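Local coordinates for protein tyrosyl-tRNA synthetase (Aeropyrum pernix, PDB 2CYA) that probably attaches tyrosine to its cognate tRNA in two steps, with ATP first activating the amino acid as tyrosyl-AMP, at residues E8-I13 against G28-G33; A14-E19 against I279-L284; E23-G28 against R203-A208; D61-G66 against G106-R111; A65-S70 against L178-G183. One frame throughout, in Å; residues are numbered along the deposited sequence.

Interaction 1 of 5, residues E8-I13 against G28-G33; sequences ERFNRI and GLLASG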
# COMPACT_ATOMS: atom_id res chain seq x y z
N GLU A 8 -31.17 1.05 -26.74
CA GLU A 8 -31.99 1.20 -25.54
C GLU A 8 -31.17 1.01 -24.28
O GLU A 8 -31.30 1.78 -23.33
CB GLU A 8 -33.17 0.22 -25.54
CG GLU A 8 -34.23 0.53 -26.59
CD GLU A 8 -35.50 -0.27 -26.38
OE1 GLU A 8 -36.23 0.01 -25.40
OE2 GLU A 8 -35.78 -1.18 -27.20
N ARG A 9 -30.32 -0.02 -24.26
CA ARG A 9 -29.47 -0.28 -23.10
C ARG A 9 -28.60 0.93 -22.87
O ARG A 9 -28.46 1.40 -21.75
CB ARG A 9 -28.59 -1.50 -23.32
CG ARG A 9 -29.34 -2.80 -23.43
CD ARG A 9 -28.40 -3.92 -23.76
NE ARG A 9 -27.62 -4.35 -22.60
CZ ARG A 9 -26.64 -5.24 -22.67
NH1 ARG A 9 -26.31 -5.78 -23.84
NH2 ARG A 9 -26.00 -5.61 -21.56
N PHE A 10 -28.04 1.45 -23.96
CA PHE A 10 -27.18 2.60 -23.85
C PHE A 10 -27.89 3.82 -23.26
O PHE A 10 -27.40 4.41 -22.29
CB PHE A 10 -26.58 2.98 -25.20
CG PHE A 10 -25.70 4.21 -25.14
CD1 PHE A 10 -24.36 4.11 -24.79
CD2 PHE A 10 -26.23 5.47 -25.41
CE1 PHE A 10 -23.56 5.24 -24.70
CE2 PHE A 10 -25.44 6.61 -25.32
CZ PHE A 10 -24.10 6.50 -24.96
N ASN A 11 -29.04 4.20 -23.82
CA ASN A 11 -29.76 5.37 -23.30
C ASN A 11 -30.19 5.18 -21.86
O ASN A 11 -30.28 6.13 -21.10
CB ASN A 11 -30.99 5.70 -24.14
CG ASN A 11 -30.64 6.17 -25.54
OD1 ASN A 11 -29.71 6.95 -25.74
ND2 ASN A 11 -31.40 5.70 -26.52
N ARG A 12 -30.47 3.94 -21.49
CA ARG A 12 -30.87 3.63 -20.13
C ARG A 12 -29.67 3.85 -19.19
O ARG A 12 -29.82 4.37 -18.09
CB ARG A 12 -31.35 2.19 -20.05
CG ARG A 12 -31.23 1.56 -18.67
CD ARG A 12 -32.55 1.00 -18.22
NE ARG A 12 -33.53 2.07 -18.07
CZ ARG A 12 -34.85 1.88 -18.02
NH1 ARG A 12 -35.34 0.65 -18.12
NH2 ARG A 12 -35.67 2.92 -17.87
N ILE A 13 -28.49 3.43 -19.63
CA ILE A 13 -27.27 3.59 -18.85
C ILE A 13 -26.81 5.04 -18.86
O ILE A 13 -26.39 5.58 -17.83
CB ILE A 13 -26.12 2.69 -19.41
CG1 ILE A 13 -26.44 1.22 -19.13
CG2 ILE A 13 -24.79 3.08 -18.81
CD1 ILE A 13 -25.52 0.26 -19.84
N GLY A 28 -19.44 -0.49 -27.76
CA GLY A 28 -18.74 -1.67 -28.24
C GLY A 28 -18.96 -2.82 -27.26
O GLY A 28 -19.11 -3.97 -27.66
N LEU A 29 -18.98 -2.50 -25.97
CA LEU A 29 -19.20 -3.53 -24.94
C LEU A 29 -20.64 -4.04 -25.06
O LEU A 29 -20.90 -5.26 -25.04
CB LEU A 29 -18.99 -2.95 -23.53
CG LEU A 29 -17.55 -2.82 -23.01
CD1 LEU A 29 -17.55 -2.11 -21.64
CD2 LEU A 29 -16.93 -4.22 -22.91
N LEU A 30 -21.57 -3.12 -25.19
CA LEU A 30 -22.97 -3.53 -25.32
C LEU A 30 -23.17 -4.39 -26.56
O LEU A 30 -23.88 -5.40 -26.51
CB LEU A 30 -23.89 -2.30 -25.38
CG LEU A 30 -23.89 -1.46 -24.09
CD1 LEU A 30 -24.62 -0.16 -24.33
CD2 LEU A 30 -24.54 -2.27 -22.97
N ALA A 31 -22.53 -4.01 -27.65
CA ALA A 31 -22.68 -4.76 -28.90
C ALA A 31 -22.09 -6.16 -28.92
O ALA A 31 -22.53 -7.00 -29.71
CB ALA A 31 -22.10 -3.95 -30.07
N SER A 32 -21.10 -6.43 -28.07
CA SER A 32 -20.45 -7.75 -28.04
C SER A 32 -21.35 -8.88 -27.54
O SER A 32 -21.11 -10.05 -27.83
CB SER A 32 -19.17 -7.69 -27.19
OG SER A 32 -19.45 -7.40 -25.83
N GLY A 33 -22.38 -8.53 -26.78
CA GLY A 33 -23.27 -9.54 -26.26
C GLY A 33 -22.71 -10.23 -25.03
O GLY A 33 -23.45 -10.88 -24.29

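Interaction 2 of 5, residues A14-E19 against I279-L284; sequences ARNTVE and IARYIL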
# COMPACT_ATOMS: atom_id res chain seq x y z
N ALA A 14 -26.89 5.69 -20.02
CA ALA A 14 -26.44 7.08 -20.13
C ALA A 14 -27.35 8.12 -19.50
O ALA A 14 -26.88 9.19 -19.10
CB ALA A 14 -26.22 7.43 -21.60
N ARG A 15 -28.64 7.83 -19.41
CA ARG A 15 -29.61 8.77 -18.87
C ARG A 15 -29.18 9.46 -17.57
O ARG A 15 -28.88 8.82 -16.57
CB ARG A 15 -30.98 8.06 -18.69
CG ARG A 15 -31.30 7.60 -17.27
CD ARG A 15 -32.09 6.29 -17.21
NE ARG A 15 -33.44 6.41 -17.74
CZ ARG A 15 -34.51 5.85 -17.19
NH1 ARG A 15 -34.40 5.12 -16.08
NH2 ARG A 15 -35.71 6.01 -17.75
N ASN A 16 -29.11 10.79 -17.64
CA ASN A 16 -28.76 11.65 -16.52
C ASN A 16 -27.32 11.65 -16.01
O ASN A 16 -27.02 12.26 -14.98
CB ASN A 16 -29.72 11.37 -15.36
CG ASN A 16 -31.12 11.87 -15.65
OD1 ASN A 16 -31.32 13.04 -16.00
ND2 ASN A 16 -32.11 10.98 -15.50
N THR A 17 -26.43 10.98 -16.72
CA THR A 17 -25.04 10.98 -16.33
C THR A 17 -24.39 12.26 -16.82
O THR A 17 -24.87 12.91 -17.75
CB THR A 17 -24.33 9.77 -16.93
OG1 THR A 17 -24.44 9.82 -18.36
CG2 THR A 17 -24.98 8.49 -16.44
N VAL A 18 -23.29 12.64 -16.17
CA VAL A 18 -22.53 13.83 -16.54
C VAL A 18 -21.60 13.48 -17.71
O VAL A 18 -21.35 14.30 -18.60
CB VAL A 18 -21.66 14.33 -15.37
CG1 VAL A 18 -20.75 15.47 -15.83
CG2 VAL A 18 -22.54 14.80 -14.23
N GLU A 19 -21.08 12.26 -17.70
CA GLU A 19 -20.18 11.84 -18.76
C GLU A 19 -20.00 10.34 -18.75
O GLU A 19 -20.25 9.67 -17.74
CB GLU A 19 -18.79 12.50 -18.59
CG GLU A 19 -17.92 11.85 -17.48
CD GLU A 19 -16.54 12.50 -17.34
OE1 GLU A 19 -16.17 13.29 -18.22
OE2 GLU A 19 -15.82 12.22 -16.35
N ILE A 279 -31.95 19.03 -7.57
CA ILE A 279 -32.76 18.03 -6.89
C ILE A 279 -33.95 17.67 -7.78
O ILE A 279 -34.28 16.49 -7.95
CB ILE A 279 -33.27 18.57 -5.55
CG1 ILE A 279 -32.10 18.66 -4.57
CG2 ILE A 279 -34.44 17.70 -5.04
CD1 ILE A 279 -32.42 19.34 -3.27
N ALA A 280 -34.58 18.67 -8.37
CA ALA A 280 -35.74 18.42 -9.23
C ALA A 280 -35.33 17.57 -10.42
O ALA A 280 -35.99 16.58 -10.75
CB ALA A 280 -36.33 19.73 -9.73
N ARG A 281 -34.24 17.94 -11.06
CA ARG A 281 -33.77 17.21 -12.22
C ARG A 281 -33.21 15.81 -11.95
O ARG A 281 -33.61 14.84 -12.60
CB ARG A 281 -32.69 18.03 -12.94
CG ARG A 281 -32.19 17.32 -14.20
CD ARG A 281 -31.02 18.03 -14.85
NE ARG A 281 -30.53 17.29 -16.00
CZ ARG A 281 -29.46 17.62 -16.72
NH1 ARG A 281 -28.76 18.70 -16.40
NH2 ARG A 281 -29.08 16.86 -17.74
N TYR A 282 -32.29 15.70 -10.99
CA TYR A 282 -31.64 14.43 -10.72
C TYR A 282 -32.33 13.44 -9.80
O TYR A 282 -32.06 12.24 -9.86
CB TYR A 282 -30.22 14.70 -10.22
CG TYR A 282 -29.37 15.44 -11.23
CD1 TYR A 282 -29.34 15.04 -12.56
CD2 TYR A 282 -28.61 16.56 -10.85
CE1 TYR A 282 -28.58 15.72 -13.50
CE2 TYR A 282 -27.85 17.25 -11.79
CZ TYR A 282 -27.84 16.82 -13.12
OH TYR A 282 -27.04 17.44 -14.06
N ILE A 283 -33.22 13.93 -8.95
CA ILE A 283 -33.92 13.08 -8.04
C ILE A 283 -35.43 12.97 -8.32
O ILE A 283 -35.95 11.87 -8.51
CB ILE A 283 -33.69 13.55 -6.59
CG1 ILE A 283 -32.21 13.45 -6.25
CG2 ILE A 283 -34.52 12.72 -5.64
CD1 ILE A 283 -31.87 13.97 -4.88
N LEU A 284 -36.14 14.10 -8.37
CA LEU A 284 -37.58 14.03 -8.59
C LEU A 284 -37.96 13.53 -9.98
O LEU A 284 -38.74 12.60 -10.10
CB LEU A 284 -38.25 15.37 -8.28
CG LEU A 284 -38.06 15.95 -6.86
CD1 LEU A 284 -38.77 17.30 -6.78
CD2 LEU A 284 -38.61 14.98 -5.79
O HOH W 1 -34.43 14.30 -15.38

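Interaction 3 of 5, residues E23-G28 against R203-A208; sequences EEELKG and RKKPVA. With SO4 (sulfate ion), chain B.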
# COMPACT_ATOMS: atom_id res chain seq x y z
N GLU A 23 -18.26 6.76 -24.72
CA GLU A 23 -19.51 6.20 -25.22
C GLU A 23 -19.28 5.12 -26.27
O GLU A 23 -19.95 4.08 -26.28
CB GLU A 23 -20.41 7.31 -25.80
CG GLU A 23 -20.51 8.56 -24.90
CD GLU A 23 -21.66 9.51 -25.28
OE1 GLU A 23 -22.05 9.56 -26.47
OE2 GLU A 23 -22.16 10.23 -24.38
N GLU A 24 -18.33 5.34 -27.16
CA GLU A 24 -18.08 4.34 -28.18
C GLU A 24 -17.62 3.05 -27.52
O GLU A 24 -18.02 1.96 -27.93
CB GLU A 24 -17.05 4.82 -29.20
CG GLU A 24 -16.92 3.86 -30.38
CD GLU A 24 -18.28 3.42 -30.96
OE1 GLU A 24 -19.05 4.29 -31.46
OE2 GLU A 24 -18.58 2.20 -30.91
N GLU A 25 -16.78 3.17 -26.50
CA GLU A 25 -16.33 1.97 -25.81
C GLU A 25 -17.52 1.23 -25.20
O GLU A 25 -17.62 0.02 -25.34
CB GLU A 25 -15.33 2.33 -24.71
CG GLU A 25 -13.94 2.72 -25.21
CD GLU A 25 -13.10 3.27 -24.07
OE1 GLU A 25 -13.44 2.99 -22.91
OE2 GLU A 25 -12.11 3.97 -24.33
N LEU A 26 -18.42 1.96 -24.52
CA LEU A 26 -19.60 1.32 -23.92
C LEU A 26 -20.45 0.67 -25.00
O LEU A 26 -20.91 -0.45 -24.82
CB LEU A 26 -20.47 2.35 -23.15
CG LEU A 26 -21.76 1.79 -22.55
CD1 LEU A 26 -21.49 0.60 -21.63
CD2 LEU A 26 -22.46 2.89 -21.77
N LYS A 27 -20.64 1.36 -26.11
CA LYS A 27 -21.43 0.78 -27.19
C LYS A 27 -20.77 -0.48 -27.73
O LYS A 27 -21.45 -1.44 -28.09
CB LYS A 27 -21.67 1.80 -28.31
CG LYS A 27 -22.67 2.88 -27.91
CD LYS A 27 -22.75 4.01 -28.93
CE LYS A 27 -23.79 5.05 -28.52
NZ LYS A 27 -23.88 6.18 -29.49
N GLY A 28 -19.44 -0.49 -27.76
CA GLY A 28 -18.74 -1.67 -28.24
C GLY A 28 -18.96 -2.82 -27.26
O GLY A 28 -19.11 -3.97 -27.66
N ARG A 203 -4.95 -5.67 -17.65
CA ARG A 203 -6.28 -5.65 -17.04
C ARG A 203 -7.24 -4.89 -17.94
O ARG A 203 -6.82 -4.04 -18.71
CB ARG A 203 -6.21 -4.95 -15.67
CG ARG A 203 -5.53 -5.79 -14.61
CD ARG A 203 -6.43 -6.95 -14.27
NE ARG A 203 -5.73 -7.94 -13.48
CZ ARG A 203 -6.33 -8.87 -12.74
NH1 ARG A 203 -7.66 -8.92 -12.69
NH2 ARG A 203 -5.60 -9.73 -12.05
N LYS A 204 -8.54 -5.18 -17.82
CA LYS A 204 -9.56 -4.51 -18.62
C LYS A 204 -9.60 -3.00 -18.35
O LYS A 204 -9.65 -2.56 -17.20
CB LYS A 204 -10.95 -5.08 -18.31
CG LYS A 204 -11.19 -6.54 -18.66
CD LYS A 204 -12.55 -6.95 -18.06
CE LYS A 204 -12.96 -8.36 -18.40
NZ LYS A 204 -14.23 -8.68 -17.65
N LYS A 205 -9.57 -2.21 -19.43
CA LYS A 205 -9.65 -0.75 -19.35
C LYS A 205 -11.14 -0.50 -19.13
O LYS A 205 -11.95 -0.71 -20.03
CB LYS A 205 -9.20 -0.15 -20.67
CG LYS A 205 -9.02 1.34 -20.68
CD LYS A 205 -8.66 1.79 -22.08
CE LYS A 205 -8.31 3.25 -22.10
NZ LYS A 205 -7.81 3.64 -23.44
N PRO A 206 -11.52 -0.04 -17.93
CA PRO A 206 -12.93 0.21 -17.64
C PRO A 206 -13.55 1.45 -18.24
O PRO A 206 -12.91 2.50 -18.33
CB PRO A 206 -12.95 0.29 -16.12
CG PRO A 206 -11.67 1.07 -15.85
CD PRO A 206 -10.67 0.38 -16.79
N VAL A 207 -14.82 1.31 -18.63
CA VAL A 207 -15.59 2.44 -19.12
C VAL A 207 -16.01 3.16 -17.83
O VAL A 207 -16.61 2.55 -16.94
CB VAL A 207 -16.87 1.97 -19.84
CG1 VAL A 207 -17.85 3.14 -19.95
CG2 VAL A 207 -16.53 1.39 -21.23
N ALA A 208 -15.70 4.45 -17.72
CA ALA A 208 -16.05 5.25 -16.55
C ALA A 208 -17.38 6.00 -16.73
O ALA A 208 -17.50 6.83 -17.64
CB ALA A 208 -14.92 6.26 -16.24
S SO4 B . -17.14 9.36 -26.65
O1 SO4 B . -17.99 10.34 -27.47
O2 SO4 B . -15.71 9.90 -26.67
O3 SO4 B . -17.60 9.43 -25.31
O4 SO4 B . -17.10 8.16 -27.43
O HOH W 2 -10.11 2.32 -25.25
O HOH W 3 -12.78 0.32 -22.48

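Interaction 4 of 5, residues D61-G66 against G106-R111; sequences DLVEAG and GVPVER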
# COMPACT_ATOMS: atom_id res chain seq x y z
N ASP A 61 -30.54 1.54 -12.98
CA ASP A 61 -30.49 1.57 -14.45
C ASP A 61 -29.51 0.52 -15.02
O ASP A 61 -29.86 -0.22 -15.94
CB ASP A 61 -30.07 2.94 -14.99
CG ASP A 61 -31.12 4.03 -14.78
OD1 ASP A 61 -32.26 3.70 -14.42
OD2 ASP A 61 -30.81 5.23 -14.99
N LEU A 62 -28.29 0.46 -14.49
CA LEU A 62 -27.30 -0.51 -14.98
C LEU A 62 -27.80 -1.94 -14.83
O LEU A 62 -27.65 -2.74 -15.76
CB LEU A 62 -25.96 -0.35 -14.26
CG LEU A 62 -25.00 0.56 -15.01
CD1 LEU A 62 -25.59 1.96 -15.12
CD2 LEU A 62 -23.66 0.61 -14.29
N VAL A 63 -28.40 -2.25 -13.69
CA VAL A 63 -28.92 -3.60 -13.47
C VAL A 63 -30.01 -3.94 -14.50
O VAL A 63 -30.04 -5.05 -15.02
CB VAL A 63 -29.54 -3.73 -12.05
CG1 VAL A 63 -30.36 -5.03 -11.95
CG2 VAL A 63 -28.44 -3.72 -11.00
N GLU A 64 -30.91 -3.00 -14.78
CA GLU A 64 -31.99 -3.26 -15.73
C GLU A 64 -31.45 -3.29 -17.15
O GLU A 64 -32.12 -3.77 -18.06
CB GLU A 64 -33.12 -2.22 -15.59
CG GLU A 64 -33.73 -2.17 -14.18
CD GLU A 64 -34.86 -1.16 -14.01
OE1 GLU A 64 -34.87 -0.09 -14.68
OE2 GLU A 64 -35.75 -1.42 -13.17
N ALA A 65 -30.24 -2.79 -17.34
CA ALA A 65 -29.61 -2.79 -18.65
C ALA A 65 -28.76 -4.05 -18.86
O ALA A 65 -28.00 -4.16 -19.82
CB ALA A 65 -28.77 -1.53 -18.83
N GLY A 66 -28.90 -5.02 -17.95
CA GLY A 66 -28.15 -6.25 -18.10
C GLY A 66 -26.74 -6.33 -17.51
O GLY A 66 -26.11 -7.38 -17.64
N GLY A 106 -36.20 1.55 -4.20
CA GLY A 106 -36.63 0.90 -5.42
C GLY A 106 -35.54 0.20 -6.19
O GLY A 106 -35.80 -0.33 -7.27
N VAL A 107 -34.32 0.18 -5.66
CA VAL A 107 -33.25 -0.52 -6.37
C VAL A 107 -33.47 -2.02 -6.15
O VAL A 107 -33.81 -2.46 -5.06
CB VAL A 107 -31.85 -0.14 -5.81
CG1 VAL A 107 -30.76 -0.88 -6.58
CG2 VAL A 107 -31.62 1.36 -5.90
N PRO A 108 -33.30 -2.84 -7.21
CA PRO A 108 -33.49 -4.29 -7.08
C PRO A 108 -32.25 -4.90 -6.41
O PRO A 108 -31.43 -5.53 -7.09
CB PRO A 108 -33.65 -4.75 -8.52
CG PRO A 108 -32.80 -3.77 -9.29
CD PRO A 108 -33.09 -2.45 -8.62
N VAL A 109 -32.11 -4.72 -5.10
CA VAL A 109 -30.95 -5.21 -4.37
C VAL A 109 -30.70 -6.72 -4.45
O VAL A 109 -29.58 -7.18 -4.24
CB VAL A 109 -30.97 -4.76 -2.88
CG1 VAL A 109 -30.88 -3.23 -2.81
CG2 VAL A 109 -32.24 -5.24 -2.20
N GLU A 110 -31.74 -7.48 -4.76
CA GLU A 110 -31.59 -8.93 -4.85
C GLU A 110 -30.63 -9.30 -5.98
O GLU A 110 -29.98 -10.34 -5.93
CB GLU A 110 -32.95 -9.61 -5.08
CG GLU A 110 -33.60 -9.32 -6.43
CD GLU A 110 -34.32 -7.98 -6.48
OE1 GLU A 110 -34.35 -7.26 -5.46
OE2 GLU A 110 -34.86 -7.64 -7.57
N ARG A 111 -30.56 -8.44 -6.99
CA ARG A 111 -29.71 -8.66 -8.14
C ARG A 111 -28.35 -7.97 -7.99
O ARG A 111 -27.52 -8.03 -8.90
CB ARG A 111 -30.42 -8.15 -9.41
CG ARG A 111 -31.70 -8.93 -9.75
CD ARG A 111 -32.51 -8.30 -10.90
NE ARG A 111 -31.86 -8.42 -12.20
CZ ARG A 111 -32.26 -7.81 -13.31
NH1 ARG A 111 -33.33 -7.02 -13.29
NH2 ARG A 111 -31.60 -7.99 -14.45

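Interaction 5 of 5, residues A65-S70 against L178-G183; sequences AGVDFS and LDIALG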
# COMPACT_ATOMS: atom_id res chain seq x y z
N ALA A 65 -30.24 -2.79 -17.34
CA ALA A 65 -29.61 -2.79 -18.65
C ALA A 65 -28.76 -4.05 -18.86
O ALA A 65 -28.00 -4.16 -19.82
CB ALA A 65 -28.77 -1.53 -18.83
N GLY A 66 -28.90 -5.02 -17.95
CA GLY A 66 -28.15 -6.25 -18.10
C GLY A 66 -26.74 -6.33 -17.51
O GLY A 66 -26.11 -7.38 -17.64
N VAL A 67 -26.25 -5.28 -16.86
CA VAL A 67 -24.91 -5.31 -16.25
C VAL A 67 -24.87 -6.11 -14.94
O VAL A 67 -25.73 -5.90 -14.08
CB VAL A 67 -24.41 -3.87 -15.95
CG1 VAL A 67 -23.03 -3.93 -15.28
CG2 VAL A 67 -24.35 -3.05 -17.26
N ASP A 68 -23.92 -7.02 -14.77
CA ASP A 68 -23.81 -7.77 -13.50
C ASP A 68 -23.13 -6.78 -12.56
O ASP A 68 -21.94 -6.45 -12.70
CB ASP A 68 -22.96 -9.04 -13.67
CG ASP A 68 -23.74 -10.20 -14.31
OD1 ASP A 68 -24.86 -10.53 -13.82
OD2 ASP A 68 -23.24 -10.79 -15.29
N PHE A 69 -23.90 -6.32 -11.58
CA PHE A 69 -23.47 -5.27 -10.68
C PHE A 69 -23.12 -5.62 -9.25
O PHE A 69 -23.75 -6.47 -8.62
CB PHE A 69 -24.56 -4.18 -10.66
CG PHE A 69 -24.03 -2.80 -10.47
CD1 PHE A 69 -23.47 -2.11 -11.54
CD2 PHE A 69 -24.02 -2.20 -9.20
CE1 PHE A 69 -22.89 -0.84 -11.35
CE2 PHE A 69 -23.45 -0.94 -9.01
CZ PHE A 69 -22.88 -0.27 -10.07
N SER A 70 -22.12 -4.90 -8.74
CA SER A 70 -21.65 -5.03 -7.37
C SER A 70 -21.54 -3.64 -6.75
O SER A 70 -21.29 -2.63 -7.44
CB SER A 70 -20.26 -5.67 -7.31
OG SER A 70 -20.23 -6.95 -7.88
N LEU A 178 -13.82 -5.69 -13.61
CA LEU A 178 -14.88 -4.85 -14.15
C LEU A 178 -14.69 -4.26 -15.55
O LEU A 178 -13.57 -3.89 -15.95
CB LEU A 178 -15.12 -3.69 -13.19
CG LEU A 178 -15.42 -4.06 -11.74
CD1 LEU A 178 -15.53 -2.73 -10.96
CD2 LEU A 178 -16.73 -4.90 -11.63
N ASP A 179 -15.81 -4.16 -16.27
CA ASP A 179 -15.82 -3.54 -17.60
C ASP A 179 -16.27 -2.09 -17.41
O ASP A 179 -15.98 -1.23 -18.25
CB ASP A 179 -16.83 -4.25 -18.50
CG ASP A 179 -16.49 -5.69 -18.70
OD1 ASP A 179 -15.50 -5.95 -19.41
OD2 ASP A 179 -17.18 -6.54 -18.15
N ILE A 180 -16.97 -1.83 -16.31
CA ILE A 180 -17.50 -0.50 -16.00
C ILE A 180 -17.36 -0.05 -14.55
O ILE A 180 -17.62 -0.79 -13.62
CB ILE A 180 -19.02 -0.41 -16.30
CG1 ILE A 180 -19.31 -0.68 -17.78
CG2 ILE A 180 -19.53 0.97 -15.92
CD1 ILE A 180 -20.80 -0.86 -18.04
N ALA A 181 -16.99 1.21 -14.38
CA ALA A 181 -16.85 1.82 -13.07
C ALA A 181 -17.83 2.99 -12.98
O ALA A 181 -17.67 3.99 -13.67
CB ALA A 181 -15.41 2.32 -12.88
N LEU A 182 -18.86 2.85 -12.15
CA LEU A 182 -19.83 3.93 -11.97
C LEU A 182 -19.40 4.71 -10.73
O LEU A 182 -18.87 4.14 -9.78
CB LEU A 182 -21.22 3.35 -11.73
CG LEU A 182 -22.31 4.32 -11.27
CD1 LEU A 182 -22.70 5.21 -12.45
CD2 LEU A 182 -23.54 3.56 -10.76
N GLY A 183 -19.62 6.02 -10.75
CA GLY A 183 -19.27 6.82 -9.60
C GLY A 183 -19.60 8.28 -9.84
O GLY A 183 -19.90 8.69 -10.96

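Interaction 1 of 5, residues E8-I13 against G28-G33
Leu29 O, next to the Leu30 that packs on Arg9, accepts two bonds within its own helix. Ser32 OG gives the short one, at 2.7 Å, and Ser32 N adds a longer one, at 3.3 Å. Both come from the same face of the carbonyl plane. Across the contact the grip is apolar and centres on the branched end of Leu30. Its CD2 methyl sits over the middle of the Arg9 guanidinium, with CZ at 3.6 Å from CD2. The Arg9 chain bends at chi3 (76°), which lays the flat group over this methyl while Arg9 NE bonds to Ala65 O. The two segments belong to helices 5-14 and 23-32, which pair at the N-terminal side of the class I synthetase core. The helix segments run at 138° to each other, with axes 10.4 Å apart. The other Leu30 methyl, CD1, rests against Phe10 CB at 3.8 Å, near the edge of the ring. Ile13 CD1 reaches Leu30 CD2 from further along the helix, at 4.1 Å. With an alanine in place of Arg9, Leu30 CD2 would probably lose its flat cover and Ala65 O its guanidinium donor. Phe10 also makes a cation-pi contact with Lys27.

Interaction 2 of 5, residues A14-E19 against I279-L284
Asn16 meets Arg281 and Tyr282 by loose contacts and one water, with no direct hydrogen bond between the segments. The water donates to Arg281 O at 2.9 Å. It also donates to Asn16 OD1, but that bond is weak, at 3.4 Å. The direct approaches are equally light. Asn16 O lies 4.1 Å from Tyr282 CE1. Asn16 OD1 is 4.3 Å from Arg281 NE, too long for a hydrogen bond. Both approaches are oblique to the flat groups.

Within the helix segment Arg281 lies along Tyr282. The Arg281 chain is fully extended, with CG anti to the backbone N (chi1 -178°). Arg281 CG lies over one face of the Tyr282 ring, toward its rim, and Tyr282 CE1 in turn lies over one face of the guanidinium, off its centre.

Backbone and turn bonds shape both sides. Residues Ala14 to Thr17 form a type II beta turn, with Asn16 at its third position at positive phi. Ala14 O takes bonds from both Thr17 N and Thr17 OG1, the latter at 2.6 Å. On the helix, Ile279 O accepts from Ile283 N and from Leu284 N, the second closing a wider pi-type turn.

The contact joins the loop between helix 5-14 and strand 19-21 to helix 275-284. Tyr282 also touches Val54 of helix 51-64 and Pro212 in the loop after strand 207-211. Just beyond the turn, Val18 and Glu19 form a classic beta bulge opposite His210 of strand 207-211.

Interaction 3 of 5, residues E23-G28 against R203-A208
Val207 puts its CG2 methyl against the first turns of helix 23-32. CG2 lies 3.8 Å from Glu25 CB and equally close to Leu26 N. This methyl is anti to the carbonyl carbon, and the other, CG1, is anti to the backbone N (chi1 163°). Val207 CG1 approaches Leu26 CB at 4.2 Å, so CG2 spans Glu25 and Leu26 while CG1 adds a contact to Leu26 alone. Val207 begins strand 207-211 of the central sheet of the Rossmann-like catalytic domain of class I synthetases. Helix 23-32 thus packs on that strand, and Leu26 also reaches Ile180 of the adjoining parallel strand. The polar rim is bridged by water. Glu25 OE2 and Lys205 NZ are 4.4 Å apart, too far for a salt bridge. One water accepts from Lys205 NZ and donates to Glu25 OE2. A second donates to Glu25 OE1 and to Lys205 O, each at 2.8 Å. Glu25 OE1 also forms a salt bridge with Arg195. At the start of the helix segment a sulfate ion, probably from the crystallisation liquor, is bound by backbone amides. Glu23 N donates to sulfate O3 at 2.8 Å, nearly straight at 175°. Glu24 N donates to sulfate O4 at 3.1 Å.

Interaction 4 of 5, residues D61-G66 against G106-R111
Val63 CG1 sits over the centre of the Arg111 guanidinium, 3.6 Å from CZ. This methyl is anti to the backbone N of Val63 (chi1 167°), which points it at the loop. Arg111 starts with CG anti to its carbonyl carbon, runs straight at chi2, then bends at chi3 (70°). The bend folds the guanidinium back over the valine, and the CB of Arg111 also touches Val63 CG1, at 4.0 Å. The two side chains cross at a slant. Arg111 NH2 is 3.4 Å from Val63 O, but the angle is too poor for a hydrogen bond. Earlier in the same loop, Pro108 CG meets this methyl too, at 3.8 Å, roughly at right angles to the direction of the guanidinium. Pro108 is the centre of an inverse gamma turn. Val63 O accepts Gly66 N in the Schellman motif that ends helix 51-64. The loop 106-111 links helix 88-104 to strand 113-116, so the contact joins two successive beta-alpha-beta crossovers of the Rossmann-like core.

Interaction 5 of 5, residues A65-S70 against L178-G183
Phe69 and Leu182 cross at about a right angle, and the far end of the ring does the touching. Phe69 CZ lies 3.9 Å from Leu182 CD2, with the methyl oblique to the ring. The chi1 of Phe69, -147°, is some 30° from anti, and with it the end of the ring reaches the leucine. Leu182 has CG anti to its backbone N (chi1 170°), and its CD2 branch is the one that comes forward.

A second, looser pair sits beside the first. Val67 CG2 meets Ile180 CD1 at 4.2 Å, so a branch of the valine touches the end of the extended isoleucine chain. Val67, Ile180 and Leu182 all set out from the backbone toward the other segment.

The backbones stay well apart. Val67 CA and Ile180 CA, the nearest pair at that end, are 8.8 Å from each other. This is the spacing of strands that are not direct neighbours, and all the joining is done by apolar side chains.

Strand 37-42 runs between the two, parallel to both 68-73 and 180-184. Its Tyr39, a predicted tyrosine-binding residue, has its side chain about 5 Å from that of Phe69. Phe69 touches Ile40 of the same strand, while helix 51-64 covers the ring with Val59, Leu62 and Val63. On the far flank, Ile180 and Leu182 both pack on Ile209 of strand 207-211.

In the fold
Interactions 3 and 5 meet in the central sheet. Val207 N is 2.8 Å from Asp179 O, and Val207 O is 2.9 Å from Ala181 N, so strands 207-211 and 180-184 are paired there. Interaction 1 shares helix 23-32 with interaction 3, and Leu29 CD1 touches Val207 CG2 at 3.7 Å. Interactions 4 and 5 share Ala65 and Gly66, and their centres are about 10 Å apart. Interaction 2 stands further off, but the salt bridge of Arg15 NH1 to Asp61 OD1, at 3.1 Å, ties it to interaction 4. Interaction 5 lies close to the predicted tyrosine pocket. In interaction 2, the Tyr282 side chain is about 11 Å from that of His49, an inferred ATP-binding residue.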